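PDB 4NNB: OBCA, Oxalate Biosynthetic Component A from Burkholderia glumae, which belongs to the oxalate biosynthetic component A family and joins a family-specific N-terminal domain to a TIM-barrel region that carries a magnesium ion. Local coordinates for residues A128-L133 with I164-K169. Numbering follows the deposited sequence.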
loop_
_atom_site.group_PDB
_atom_site.type_symbol
_atom_site.label_atom_id
_atom_site.label_comp_id
_atom_site.label_asym_id
_atom_site.label_seq_id
_atom_site.Cartn_x
_atom_site.Cartn_y
_atom_site.Cartn_z
ATOM N N ALA A 128 10.490 -19.294 -7.201
ATOM C CA ALA A 128 9.663 -18.778 -8.288
ATOM C C ALA A 128 8.942 -17.473 -7.897
ATOM O O ALA A 128 8.915 -16.527 -8.683
ATOM C CB ALA A 128 8.666 -19.834 -8.757
ATOM N N ARG A 129 8.380 -17.421 -6.687
ATOM C CA ARG A 129 7.701 -16.212 -6.205
ATOM C C ARG A 129 8.661 -15.033 -6.153
ATOM O O ARG A 129 8.307 -13.926 -6.540
ATOM C CB ARG A 129 7.095 -16.416 -4.807
ATOM C CG ARG A 129 5.881 -17.306 -4.752
ATOM C CD ARG A 129 5.185 -17.281 -3.375
ATOM N NE ARG A 129 4.311 -18.443 -3.226
ATOM C CZ ARG A 129 4.483 -19.414 -2.329
ATOM N NH1 ARG A 129 5.486 -19.367 -1.456
ATOM N NH2 ARG A 129 3.636 -20.433 -2.301
ATOM N N ARG A 130 9.873 -15.273 -5.661
ATOM C CA ARG A 130 10.887 -14.229 -5.592
ATOM C C ARG A 130 11.158 -13.625 -6.961
ATOM O O ARG A 130 11.239 -12.401 -7.105
ATOM C CB ARG A 130 12.203 -14.785 -5.037
ATOM C CG ARG A 130 12.386 -14.633 -3.537
ATOM C CD ARG A 130 13.695 -15.288 -3.094
ATOM N NE ARG A 130 14.833 -14.371 -3.133
ATOM C CZ ARG A 130 16.094 -14.734 -2.918
ATOM N NH1 ARG A 130 16.383 -16.006 -2.661
ATOM N NH2 ARG A 130 17.069 -13.830 -2.960
ATOM N N ILE A 131 11.320 -14.490 -7.961
ATOM C CA ILE A 131 11.619 -14.040 -9.317
ATOM C C ILE A 131 10.418 -13.311 -9.907
ATOM O O ILE A 131 10.562 -12.220 -10.479
ATOM C CB ILE A 131 12.005 -15.218 -10.234
ATOM C CG1 ILE A 131 13.288 -15.875 -9.723
ATOM C CG2 ILE A 131 12.203 -14.740 -11.656
ATOM C CD1 ILE A 131 13.642 -17.163 -10.423
ATOM N N VAL A 132 9.239 -13.917 -9.783
ATOM C CA VAL A 132 8.026 -13.306 -10.306
ATOM C C VAL A 132 7.773 -11.920 -9.670
ATOM O O VAL A 132 7.475 -10.958 -10.375
ATOM C CB VAL A 132 6.794 -14.234 -10.170
ATOM C CG1 VAL A 132 5.527 -13.494 -10.574
ATOM C CG2 VAL A 132 6.956 -15.476 -11.056
ATOM N N LEU A 133 7.926 -11.816 -8.356
ATOM C CA LEU A 133 7.733 -10.532 -7.683
ATOM C C LEU A 133 8.781 -9.505 -8.126
ATOM O O LEU A 133 8.462 -8.340 -8.356
ATOM C CB LEU A 133 7.719 -10.707 -6.156
ATOM C CG LEU A 133 6.473 -11.444 -5.638
ATOM C CD1 LEU A 133 6.709 -11.997 -4.233
ATOM C CD2 LEU A 133 5.204 -10.549 -5.667
ATOM N N ILE A 164 20.586 -15.030 -7.861
ATOM C CA ILE A 164 21.273 -15.778 -8.907
ATOM C C ILE A 164 21.891 -17.052 -8.341
ATOM O O ILE A 164 21.849 -18.117 -8.970
ATOM C CB ILE A 164 22.340 -14.916 -9.595
ATOM C CG1 ILE A 164 21.671 -13.756 -10.334
ATOM C CG2 ILE A 164 23.165 -15.746 -10.558
ATOM C CD1 ILE A 164 20.524 -14.206 -11.255
ATOM N N GLU A 165 22.458 -16.933 -7.144
ATOM C CA GLU A 165 23.032 -18.075 -6.443
ATOM C C GLU A 165 21.973 -19.127 -6.131
ATOM O O GLU A 165 22.218 -20.322 -6.283
ATOM C CB GLU A 165 23.766 -17.615 -5.176
ATOM C CG GLU A 165 25.088 -16.927 -5.498
ATOM C CD GLU A 165 25.602 -16.039 -4.384
ATOM O OE1 GLU A 165 24.958 -15.960 -3.310
ATOM O OE2 GLU A 165 26.657 -15.407 -4.596
ATOM N N ALA A 166 20.783 -18.690 -5.731
ATOM C CA ALA A 166 19.713 -19.638 -5.431
ATOM C C ALA A 166 19.216 -20.352 -6.694
ATOM O O ALA A 166 18.890 -21.542 -6.658
ATOM C CB ALA A 166 18.570 -18.958 -4.698
ATOM N N ILE A 167 19.163 -19.627 -7.807
ATOM C CA ILE A 167 18.791 -20.225 -9.085
ATOM C C ILE A 167 19.848 -21.261 -9.490
ATOM O O ILE A 167 19.532 -22.376 -9.913
ATOM C CB ILE A 167 18.681 -19.144 -10.195
ATOM C CG1 ILE A 167 17.514 -18.189 -9.917
ATOM C CG2 ILE A 167 18.564 -19.790 -11.588
ATOM C CD1 ILE A 167 17.460 -17.006 -10.875
ATOM N N GLU A 168 21.112 -20.870 -9.362
ATOM C CA GLU A 168 22.229 -21.739 -9.691
ATOM C C GLU A 168 22.178 -23.038 -8.889
ATOM O O GLU A 168 22.452 -24.105 -9.424
ATOM C CB GLU A 168 23.547 -21.014 -9.443
ATOM C CG GLU A 168 24.767 -21.819 -9.840
ATOM C CD GLU A 168 25.866 -20.948 -10.413
ATOM O OE1 GLU A 168 25.989 -19.778 -9.988
ATOM O OE2 GLU A 168 26.600 -21.433 -11.295
ATOM N N LYS A 169 21.804 -22.948 -7.616
ATOM C CA LYS A 169 21.650 -24.154 -6.803
ATOM C C LYS A 169 20.464 -25.045 -7.207
ATOM O O LYS A 169 20.608 -26.266 -7.302
ATOM C CB LYS A 169 21.575 -23.804 -5.314
ATOM C CG LYS A 169 22.929 -23.558 -4.645
ATOM C CD LYS A 169 23.830 -24.807 -4.670
ATOM C CE LYS A 169 24.901 -24.727 -5.762
ATOM N NZ LYS A 169 25.413 -26.074 -6.157
#
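In Ile131 and Ile167 the first torsion sets CG1 beside the backbone N and trans to the carbonyl carbon (chi1 -63° and -66°). This aims the CB-CG1 bond of each across the gap between two helices. The second torsion is extended in both, and the final CG1-CD1 bonds run mostly across the line of approach. The two end methyls therefore lie flank to flank, Ile131 CD1 3.8 Å from Ile167 CD1. The same Ile131 methyl also lies 4.0 Å from Ile167 CG1, and the two side chains approach at a slant. The CA-CB bond of Ile131 heads toward residues 164-169; that of Ile167 does not, and its tip makes up the difference. Arg130 reaches across beside this pair. Its NH1 ends 4.2 Å from Ala166 CB, with the methyl oblique to the guanidinium. This is a loose van der Waals touch at the exposed side, while both isoleucines are buried. The backbones stay well apart, 10.4 Å between Arg130 CA and Ala166 CA, and the gap is crossed by side chains. The buried surface is small, 99 Å². Leu120 and Leu123 also touch Ile131, and Leu174 and Met178 of helix 172-180 touch Ile167. The arrangement is a sparse helix-helix contact, joining helix 125-137 to helix 161-170 within the N-terminal domain of the family.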